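Local coordinates for protein OBCA, Oxalate Biosynthetic Component A (Burkholderia glumae, PDB 4NNB) that joins an N-terminal domain to a domain of the TIM-barrel clan and holds a magnesium ion and an oxaloacetate ion in one pocket, at residues D256-I261 / R293-F298; E307-S312 / D336-V341; F330-F335 / R363-R368. All coordinates share one frame; numbering follows the deposited sequence.

Interaction 1: residues D256-I261 / R293-F298; sequences DDYDAI and RAHLKF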
loop_
_atom_site.group_PDB
_atom_site.type_symbol
_atom_site.label_atom_id
_atom_site.label_comp_id
_atom_site.label_asym_id
_atom_site.label_seq_id
_atom_site.Cartn_x
_atom_site.Cartn_y
_atom_site.Cartn_z
ATOM N N ASP A 256 19.841 -6.792 -6.976
ATOM C CA ASP A 256 19.645 -7.865 -7.947
ATOM C C ASP A 256 18.205 -7.860 -8.464
ATOM O O ASP A 256 17.966 -8.161 -9.632
ATOM C CB ASP A 256 19.985 -9.234 -7.350
ATOM C CG ASP A 256 21.472 -9.421 -7.117
ATOM O OD1 ASP A 256 22.284 -8.717 -7.748
ATOM O OD2 ASP A 256 21.825 -10.280 -6.293
ATOM N N ASP A 257 17.248 -7.510 -7.606
ATOM C CA ASP A 257 15.849 -7.422 -8.052
ATOM C C ASP A 257 15.681 -6.372 -9.148
ATOM O O ASP A 257 15.080 -6.638 -10.196
ATOM C CB ASP A 257 14.901 -7.145 -6.876
ATOM C CG ASP A 257 14.680 -8.368 -6.003
ATOM O OD1 ASP A 257 15.226 -9.421 -6.354
ATOM O OD2 ASP A 257 13.964 -8.282 -4.975
ATOM N N TYR A 258 16.231 -5.180 -8.929
ATOM C CA TYR A 258 16.138 -4.136 -9.946
ATOM C C TYR A 258 16.886 -4.488 -11.232
ATOM O O TYR A 258 16.466 -4.107 -12.312
ATOM C CB TYR A 258 16.587 -2.775 -9.387
ATOM C CG TYR A 258 15.519 -2.137 -8.524
ATOM C CD1 TYR A 258 14.280 -1.819 -9.062
ATOM C CD2 TYR A 258 15.743 -1.859 -7.186
ATOM C CE1 TYR A 258 13.290 -1.240 -8.296
ATOM C CE2 TYR A 258 14.757 -1.268 -6.404
ATOM C CZ TYR A 258 13.537 -0.962 -6.967
ATOM O OH TYR A 258 12.542 -0.388 -6.205
ATOM N N ASP A 259 17.989 -5.220 -11.117
ATOM C CA ASP A 259 18.725 -5.670 -12.305
ATOM C C ASP A 259 17.836 -6.535 -13.191
ATOM O O ASP A 259 18.000 -6.575 -14.415
ATOM C CB ASP A 259 19.962 -6.472 -11.896
ATOM C CG ASP A 259 21.110 -5.588 -11.443
ATOM O OD1 ASP A 259 21.009 -4.347 -11.591
ATOM O OD2 ASP A 259 22.117 -6.149 -10.967
ATOM N N ALA A 260 16.887 -7.211 -12.556
ATOM C CA ALA A 260 15.912 -8.036 -13.264
ATOM C C ALA A 260 14.711 -7.198 -13.711
ATOM O O ALA A 260 14.321 -7.228 -14.884
ATOM C CB ALA A 260 15.465 -9.196 -12.384
ATOM N N ILE A 261 14.144 -6.426 -12.784
ATOM C CA ILE A 261 12.919 -5.668 -13.067
ATOM C C ILE A 261 13.059 -4.649 -14.194
ATOM O O ILE A 261 12.218 -4.604 -15.095
ATOM C CB ILE A 261 12.355 -4.978 -11.794
ATOM C CG1 ILE A 261 11.915 -6.035 -10.784
ATOM C CG2 ILE A 261 11.199 -4.057 -12.142
ATOM C CD1 ILE A 261 11.868 -5.552 -9.330
ATOM N N ARG A 293 21.403 5.036 -3.560
ATOM C CA ARG A 293 21.484 5.430 -4.968
ATOM C C ARG A 293 22.116 4.345 -5.854
ATOM O O ARG A 293 22.230 4.529 -7.058
ATOM C CB ARG A 293 22.263 6.757 -5.132
ATOM C CG ARG A 293 23.640 6.758 -4.466
ATOM C CD ARG A 293 24.320 8.131 -4.530
ATOM N NE ARG A 293 25.528 8.148 -3.707
ATOM C CZ ARG A 293 25.552 8.397 -2.400
ATOM N NH1 ARG A 293 24.431 8.685 -1.745
ATOM N NH2 ARG A 293 26.708 8.364 -1.746
ATOM N N ALA A 294 22.528 3.221 -5.270
ATOM C CA ALA A 294 23.201 2.171 -6.048
ATOM C C ALA A 294 22.317 1.579 -7.161
ATOM O O ALA A 294 22.821 1.098 -8.178
ATOM C CB ALA A 294 23.713 1.076 -5.131
ATOM N N HIS A 295 21.001 1.624 -6.969
ATOM C CA HIS A 295 20.057 1.195 -8.007
ATOM C C HIS A 295 19.759 2.285 -9.026
ATOM O O HIS A 295 18.983 2.067 -9.961
ATOM C CB HIS A 295 18.747 0.666 -7.400
ATOM C CG HIS A 295 18.052 1.636 -6.489
ATOM N ND1 HIS A 295 18.719 2.606 -5.769
ATOM C CD2 HIS A 295 16.740 1.758 -6.161
ATOM C CE1 HIS A 295 17.848 3.292 -5.046
ATOM N NE2 HIS A 295 16.642 2.798 -5.268
ATOM N N LEU A 296 20.376 3.452 -8.860
ATOM C CA LEU A 296 20.122 4.553 -9.777
ATOM C C LEU A 296 21.267 4.683 -10.765
ATOM O O LEU A 296 21.759 5.772 -11.020
ATOM C CB LEU A 296 19.910 5.864 -9.026
ATOM C CG LEU A 296 18.811 5.804 -7.957
ATOM C CD1 LEU A 296 18.646 7.186 -7.346
ATOM C CD2 LEU A 296 17.461 5.263 -8.496
ATOM N N LYS A 297 21.678 3.556 -11.322
ATOM C CA LYS A 297 22.791 3.518 -12.265
ATOM C C LYS A 297 22.267 3.537 -13.690
ATOM O O LYS A 297 21.070 3.361 -13.918
ATOM C CB LYS A 297 23.564 2.229 -12.047
ATOM C CG LYS A 297 22.696 0.994 -12.252
ATOM C CD LYS A 297 23.500 -0.277 -12.131
ATOM C CE LYS A 297 22.658 -1.489 -12.494
ATOM N NZ LYS A 297 23.228 -2.744 -11.907
ATOM N N PHE A 298 23.164 3.754 -14.651
ATOM C CA PHE A 298 22.859 3.490 -16.051
ATOM C C PHE A 298 22.682 1.981 -16.225
ATOM O O PHE A 298 23.588 1.209 -15.930
ATOM C CB PHE A 298 23.997 4.005 -16.941
ATOM C CG PHE A 298 23.704 3.934 -18.413
ATOM C CD1 PHE A 298 24.057 2.816 -19.152
ATOM C CD2 PHE A 298 23.088 4.993 -19.060
ATOM C CE1 PHE A 298 23.786 2.749 -20.522
ATOM C CE2 PHE A 298 22.817 4.935 -20.424
ATOM C CZ PHE A 298 23.168 3.812 -21.152
#

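Interaction 2: residues E307-S312 / D336-V341; sequences EVASLS and DHFERV. With OAA (oxaloacetate ion), chain C.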
loop_
_atom_site.group_PDB
_atom_site.type_symbol
_atom_site.label_atom_id
_atom_site.label_comp_id
_atom_site.label_asym_id
_atom_site.label_seq_id
_atom_site.Cartn_x
_atom_site.Cartn_y
_atom_site.Cartn_z
ATOM N N GLU A 307 14.189 6.760 -14.879
ATOM C CA GLU A 307 13.661 8.068 -15.258
ATOM C C GLU A 307 13.468 8.977 -14.044
ATOM O O GLU A 307 13.713 10.180 -14.105
ATOM C CB GLU A 307 12.309 7.921 -15.976
ATOM C CG GLU A 307 12.378 7.359 -17.413
ATOM C CD GLU A 307 12.565 5.843 -17.472
ATOM O OE1 GLU A 307 12.423 5.150 -16.435
ATOM O OE2 GLU A 307 12.847 5.334 -18.576
ATOM N N VAL A 308 12.995 8.386 -12.956
ATOM C CA VAL A 308 12.600 9.133 -11.771
ATOM C C VAL A 308 13.046 8.330 -10.562
ATOM O O VAL A 308 13.159 7.104 -10.636
ATOM C CB VAL A 308 11.065 9.356 -11.748
ATOM C CG1 VAL A 308 10.594 10.047 -10.453
ATOM C CG2 VAL A 308 10.622 10.171 -12.970
ATOM N N ALA A 309 13.338 9.011 -9.459
ATOM C CA ALA A 309 13.531 8.306 -8.198
ATOM C C ALA A 309 13.130 9.212 -7.052
ATOM O O ALA A 309 13.239 10.436 -7.138
ATOM C CB ALA A 309 14.963 7.836 -8.034
ATOM N N SER A 310 12.684 8.614 -5.959
ATOM C CA SER A 310 12.169 9.424 -4.870
ATOM C C SER A 310 13.298 10.124 -4.084
ATOM O O SER A 310 14.423 9.625 -3.993
ATOM C CB SER A 310 11.273 8.586 -3.958
ATOM O OG SER A 310 12.025 7.631 -3.240
ATOM N N LEU A 311 12.985 11.301 -3.550
ATOM C CA LEU A 311 13.940 12.091 -2.769
ATOM C C LEU A 311 13.156 12.880 -1.717
ATOM O O LEU A 311 12.203 13.594 -2.049
ATOM C CB LEU A 311 14.726 13.034 -3.696
ATOM C CG LEU A 311 15.930 13.762 -3.090
ATOM C CD1 LEU A 311 17.000 14.020 -4.159
ATOM C CD2 LEU A 311 15.516 15.076 -2.422
ATOM N N SER A 312 13.543 12.735 -0.454
ATOM C CA SER A 312 12.882 13.438 0.642
ATOM C C SER A 312 13.908 14.304 1.376
ATOM O O SER A 312 14.767 13.781 2.063
ATOM C CB SER A 312 12.265 12.437 1.626
ATOM O OG SER A 312 11.237 11.663 1.028
ATOM N N ASP A 336 23.933 15.201 -6.390
ATOM C CA ASP A 336 25.093 15.070 -7.287
ATOM C C ASP A 336 24.901 13.867 -8.201
ATOM O O ASP A 336 25.157 13.923 -9.400
ATOM C CB ASP A 336 26.375 14.848 -6.480
ATOM C CG ASP A 336 27.088 16.142 -6.135
ATOM O OD1 ASP A 336 26.554 17.216 -6.488
ATOM O OD2 ASP A 336 28.175 16.079 -5.501
ATOM N N HIS A 337 24.446 12.769 -7.619
ATOM C CA HIS A 337 24.272 11.544 -8.386
ATOM C C HIS A 337 23.113 11.605 -9.389
ATOM O O HIS A 337 23.285 11.244 -10.559
ATOM C CB HIS A 337 24.103 10.364 -7.454
ATOM C CG HIS A 337 23.954 9.066 -8.168
ATOM N ND1 HIS A 337 25.019 8.224 -8.409
ATOM C CD2 HIS A 337 22.868 8.467 -8.711
ATOM C CE1 HIS A 337 24.592 7.156 -9.057
ATOM N NE2 HIS A 337 23.291 7.282 -9.259
ATOM N N PHE A 338 21.941 12.049 -8.939
ATOM C CA PHE A 338 20.786 12.173 -9.825
ATOM C C PHE A 338 21.182 13.043 -11.025
ATOM O O PHE A 338 20.920 12.691 -12.185
ATOM C CB PHE A 338 19.595 12.828 -9.112
ATOM C CG PHE A 338 18.825 11.913 -8.164
ATOM C CD1 PHE A 338 19.472 11.187 -7.170
ATOM C CD2 PHE A 338 17.435 11.848 -8.227
ATOM C CE1 PHE A 338 18.754 10.395 -6.277
ATOM C CE2 PHE A 338 16.711 11.057 -7.335
ATOM C CZ PHE A 338 17.375 10.327 -6.359
ATOM N N GLU A 339 21.830 14.173 -10.742
ATOM C CA GLU A 339 22.227 15.094 -11.803
ATOM C C GLU A 339 23.156 14.395 -12.797
ATOM O O GLU A 339 22.960 14.482 -14.009
ATOM C CB GLU A 339 22.878 16.354 -11.201
ATOM C CG GLU A 339 23.078 17.503 -12.187
ATOM C CD GLU A 339 23.702 18.733 -11.546
ATOM O OE1 GLU A 339 23.515 18.951 -10.332
ATOM O OE2 GLU A 339 24.374 19.494 -12.262
ATOM N N ARG A 340 24.140 13.667 -12.277
ATOM C CA ARG A 340 25.105 12.959 -13.115
ATOM C C ARG A 340 24.494 11.885 -14.028
ATOM O O ARG A 340 24.823 11.824 -15.215
ATOM C CB ARG A 340 26.220 12.342 -12.262
ATOM C CG ARG A 340 27.299 11.662 -13.100
ATOM C CD ARG A 340 28.479 11.164 -12.275
ATOM N NE ARG A 340 28.158 10.016 -11.423
ATOM C CZ ARG A 340 27.980 8.768 -11.860
ATOM N NH1 ARG A 340 27.704 7.796 -10.997
ATOM N NH2 ARG A 340 28.065 8.485 -13.157
ATOM N N VAL A 341 23.614 11.039 -13.493
ATOM C CA VAL A 341 23.075 9.943 -14.305
ATOM C C VAL A 341 21.819 10.317 -15.083
ATOM O O VAL A 341 21.347 9.538 -15.906
ATOM C CB VAL A 341 22.829 8.670 -13.483
ATOM C CG1 VAL A 341 24.083 8.271 -12.751
ATOM C CG2 VAL A 341 21.662 8.875 -12.497
HETATM O O1 OAA C . 10.630 7.483 -1.160
HETATM O O2 OAA C . 9.283 5.750 -1.737
HETATM O O4 OAA C . 6.894 5.026 2.869
HETATM O O5 OAA C . 9.075 5.693 3.158
HETATM O O3 OAA C . 7.627 4.701 0.137
HETATM C C1 OAA C . 9.667 6.645 -0.868
HETATM C C2 OAA C . 9.016 6.745 0.494
HETATM C C3 OAA C . 8.209 5.544 0.936
HETATM C C4 OAA C . 8.057 5.402 2.398
#

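Interaction 3: residues F330-F335 / R363-R368; sequences FLDAQF and RDRLLR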
loop_
_atom_site.group_PDB
_atom_site.type_symbol
_atom_site.label_atom_id
_atom_site.label_comp_id
_atom_site.label_asym_id
_atom_site.label_seq_id
_atom_site.Cartn_x
_atom_site.Cartn_y
_atom_site.Cartn_z
ATOM N N PHE A 330 24.218 13.418 3.086
ATOM C CA PHE A 330 23.595 12.413 2.236
ATOM C C PHE A 330 22.884 13.047 1.034
ATOM O O PHE A 330 23.058 12.608 -0.109
ATOM C CB PHE A 330 22.598 11.603 3.046
ATOM C CG PHE A 330 21.693 10.755 2.205
ATOM C CD1 PHE A 330 22.201 9.686 1.482
ATOM C CD2 PHE A 330 20.333 11.028 2.133
ATOM C CE1 PHE A 330 21.366 8.887 0.708
ATOM C CE2 PHE A 330 19.491 10.232 1.359
ATOM C CZ PHE A 330 20.009 9.161 0.653
ATOM N N LEU A 331 22.088 14.080 1.288
ATOM C CA LEU A 331 21.333 14.722 0.212
ATOM C C LEU A 331 22.229 15.387 -0.829
ATOM O O LEU A 331 21.929 15.357 -2.032
ATOM C CB LEU A 331 20.300 15.703 0.774
ATOM C CG LEU A 331 19.136 14.996 1.477
ATOM C CD1 LEU A 331 18.353 15.960 2.377
ATOM C CD2 LEU A 331 18.217 14.349 0.439
ATOM N N ASP A 332 23.337 15.970 -0.381
ATOM C CA ASP A 332 24.317 16.538 -1.315
ATOM C C ASP A 332 24.799 15.466 -2.294
ATOM O O ASP A 332 24.894 15.708 -3.508
ATOM C CB ASP A 332 25.504 17.152 -0.563
ATOM C CG ASP A 332 26.547 17.754 -1.502
ATOM O OD1 ASP A 332 26.215 18.711 -2.228
ATOM O OD2 ASP A 332 27.701 17.275 -1.514
ATOM N N ALA A 333 25.087 14.285 -1.756
ATOM C CA ALA A 333 25.522 13.142 -2.552
ATOM C C ALA A 333 24.415 12.639 -3.502
ATOM O O ALA A 333 24.685 12.348 -4.675
ATOM C CB ALA A 333 26.003 12.013 -1.635
ATOM N N GLN A 334 23.188 12.507 -2.992
ATOM C CA GLN A 334 22.046 12.136 -3.843
ATOM C C GLN A 334 21.899 13.068 -5.033
ATOM O O GLN A 334 21.891 12.615 -6.184
ATOM C CB GLN A 334 20.724 12.128 -3.048
ATOM C CG GLN A 334 20.618 11.019 -2.015
ATOM C CD GLN A 334 20.683 9.601 -2.606
ATOM O OE1 GLN A 334 21.768 9.050 -2.802
ATOM N NE2 GLN A 334 19.514 8.998 -2.855
ATOM N N PHE A 335 21.761 14.364 -4.762
ATOM C CA PHE A 335 21.555 15.329 -5.836
ATOM C C PHE A 335 22.684 15.265 -6.861
ATOM O O PHE A 335 22.417 15.278 -8.065
ATOM C CB PHE A 335 21.407 16.759 -5.299
ATOM C CG PHE A 335 20.002 17.118 -4.869
ATOM C CD1 PHE A 335 19.027 17.380 -5.808
ATOM C CD2 PHE A 335 19.678 17.231 -3.519
ATOM C CE1 PHE A 335 17.730 17.724 -5.424
ATOM C CE2 PHE A 335 18.389 17.580 -3.122
ATOM C CZ PHE A 335 17.410 17.822 -4.080
ATOM N N ARG A 363 16.583 24.473 -3.390
ATOM C CA ARG A 363 15.868 24.927 -4.585
ATOM C C ARG A 363 16.741 24.904 -5.830
ATOM O O ARG A 363 16.328 24.394 -6.876
ATOM C CB ARG A 363 15.250 26.312 -4.369
ATOM C CG ARG A 363 14.646 26.929 -5.618
ATOM C CD ARG A 363 13.901 28.214 -5.283
ATOM N NE ARG A 363 13.142 28.717 -6.430
ATOM C CZ ARG A 363 13.640 29.521 -7.365
ATOM N NH1 ARG A 363 14.906 29.919 -7.299
ATOM N NH2 ARG A 363 12.868 29.926 -8.369
ATOM N N ASP A 364 17.953 25.438 -5.730
ATOM C CA ASP A 364 18.832 25.475 -6.901
ATOM C C ASP A 364 19.230 24.071 -7.361
ATOM O O ASP A 364 19.350 23.823 -8.562
ATOM C CB ASP A 364 20.087 26.321 -6.633
ATOM C CG ASP A 364 19.806 27.817 -6.647
ATOM O OD1 ASP A 364 18.666 28.223 -6.958
ATOM O OD2 ASP A 364 20.741 28.591 -6.354
ATOM N N ARG A 365 19.434 23.158 -6.410
ATOM C CA ARG A 365 19.773 21.770 -6.750
ATOM C C ARG A 365 18.617 21.085 -7.482
ATOM O O ARG A 365 18.834 20.327 -8.425
ATOM C CB ARG A 365 20.170 20.965 -5.496
ATOM C CG ARG A 365 21.657 21.108 -5.083
ATOM C CD ARG A 365 21.895 20.470 -3.721
ATOM N NE ARG A 365 23.318 20.355 -3.360
ATOM C CZ ARG A 365 24.020 21.318 -2.765
ATOM N NH1 ARG A 365 23.455 22.487 -2.469
ATOM N NH2 ARG A 365 25.292 21.114 -2.462
ATOM N N LEU A 366 17.393 21.362 -7.043
ATOM C CA LEU A 366 16.204 20.816 -7.702
ATOM C C LEU A 366 16.049 21.390 -9.105
ATOM O O LEU A 366 15.593 20.706 -10.025
ATOM C CB LEU A 366 14.953 21.095 -6.861
ATOM C CG LEU A 366 14.775 20.137 -5.677
ATOM C CD1 LEU A 366 13.800 20.710 -4.680
ATOM C CD2 LEU A 366 14.323 18.764 -6.167
ATOM N N LEU A 367 16.438 22.646 -9.282
ATOM C CA LEU A 367 16.355 23.239 -10.614
ATOM C C LEU A 367 17.375 22.577 -11.518
ATOM O O LEU A 367 17.096 22.284 -12.680
ATOM C CB LEU A 367 16.572 24.751 -10.573
ATOM C CG LEU A 367 15.457 25.566 -9.921
ATOM C CD1 LEU A 367 15.807 27.050 -9.961
ATOM C CD2 LEU A 367 14.126 25.307 -10.598
ATOM N N ARG A 368 18.553 22.314 -10.965
ATOM C CA ARG A 368 19.626 21.667 -11.699
ATOM C C ARG A 368 19.301 20.258 -12.192
ATOM O O ARG A 368 19.851 19.820 -13.203
ATOM C CB ARG A 368 20.889 21.624 -10.840
ATOM C CG ARG A 368 22.064 22.321 -11.482
ATOM C CD ARG A 368 22.858 23.115 -10.486
ATOM N NE ARG A 368 23.591 22.295 -9.531
ATOM C CZ ARG A 368 23.873 22.698 -8.290
ATOM N NH1 ARG A 368 23.462 23.894 -7.877
ATOM N NH2 ARG A 368 24.550 21.915 -7.455
HETATM O O HOH W 1 24.462 18.426 -4.700
#

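Interaction 1: residues D256-I261 / R293-F298
D259 and K297 form a salt bridge at the outer rim of a TIM-barrel domain, where helix 255-268 faces the turn that follows helix 291-294. K297 NZ donates to D259 OD1 over 2.8 Å, reaching the oxygen on its syn side and lying 22° out of the carboxylate plane. The lysine arrives at about a right angle to the aspartate; CG sits between the backbone N and the carbonyl carbon (chi1 59°), and the chain beyond it is extended, which carries the ammonium across to the helix.

Deeper in, the Y258 and H295 side chains run alongside each other in the same direction. Their rings are inclined at 43° with centroids 5.4 Å apart, neither stacked nor edge-to-face, and the closest atoms are Y258 CE2 and H295 CD2 at 3.6 Å. L296 CD2 sits 3.9 Å above the plane of the H295 ring, over its centre. The imidazole's polar end is satisfied beyond this pair: NE2 bonds to the carbonyl oxygen of S277, a pocket residue whose OG binds the oxaloacetate. H295 is therefore second shell, consistent with a part in positioning S277.

Two backbone carbonyls of the turn are also accounted for: H295 O is bonded by Y299 OH and L296 O by H337 NE2. A separate side-chain hydrogen bond, R293 NH1 to Q334 OE1, gives the turn a second tie to helix 328-341. Within the turn that carries H295, L296 N closes back on R293 O at 2.8 Å.

Interaction 2: residues E307-S312 / D336-V341
A309 and F338 meet where strand 308-311 packs against helix 328-341, a beta-alpha unit of the TIM barrel. The short segments are antiparallel, at 170° between their directions with axes 10.7 Å apart, as expected when the chain turns back over the sheet before the parallel strand 344-349.

The tight part is the rim of the F338 ring. With CG anti to the carbonyl carbon (chi1 -77°), the ring is directed at the strand and bridges much of the gap between the axes. Its CE2 comes within 3.7 Å of A309 CB and 3.5 Å of A309 O, which lies in the ring plane, so the carbonyl faces C-H groups rather than the pi face. S310 O also approaches the edge, 3.8 Å from F338 CZ, although its hydrogen bond is to T278 OG1. L296 and P345 add apolar contacts to the phenyl.

Packing is looser over one face of the ring, where L311 CD1 stays 4.3 Å from F338 CZ. Beyond the ring the helix turns to solvent: D336, E339 and R340 are exposed.

A309 and L311 project toward the helix, whereas S310 projects away from it, toward the ligand pocket. One strand thus serves both the barrel's outer layer and its binding site. There S310 OG donates to O1 of the oxaloacetate ion over a short 2.5 Å.

Interaction 3: residues F330-F335 / R363-R368
R365 NH2 donates to D332 OD1 over only 2.6 Å, a salt bridge between two neighbouring helices, 328-341 and 363-368, in the outer layer of the TIM barrel. The N-H...O angle of 150° shows a moderately bent bond: the donor meets the oxygen on its anti side, out of the carboxylate plane, and the aspartate lies near the guanidinium edge. The short helical segments run nearly parallel, crossing at 21° with axes 11.2 Å apart, and the phenyl ring of F335 and the arm of R365 fill the space between them.

A second link passes through one water, which accepts from R365 NE at 2.6 Å and probably donates to D332 O at 3.0 Å. The guanidinium is thus held by two of its nitrogens, and its rotation should be restricted accordingly.

Beneath this polar rim, the arginine's aliphatic arm crosses F335. R365 CB stands 3.9 Å from the ring centroid and 16° off the normal, a CH-pi contact over the face. Since the chain is extended from CG to NE, CD also remains on the ring, 3.9 Å from F335 CD2, before the charged end reaches D332. F335 is buried and also packs on L311 of strand 308-311, which connects the helix pair to the sheet.

The ring edge belongs to L366, a residue also covered by F441: L366 CD2 lies in the ring plane, 3.6 Å from F335 CE1.

Overall arrangement
From the N terminus, interaction 1 comes first, closing the excursion from helix 255-268 through strand 273-276 to the turn after helix 291-294. It is complete before interaction 2 opens at strand 308-311. Interaction 2 closes on the second half of helix 328-341, whose preceding turns open interaction 3; the two therefore cross, and interaction 3 closes at helix 363-368 after strand 344-349. Helix 328-341 is the shared element: it takes L296 of interaction 1 against F338, L311 of interaction 2 against L331 and F335. Interaction 2 ties a barrel strand to this helix, while interactions 1 and 3 link outer-layer elements, all on the same side of the chain's centre.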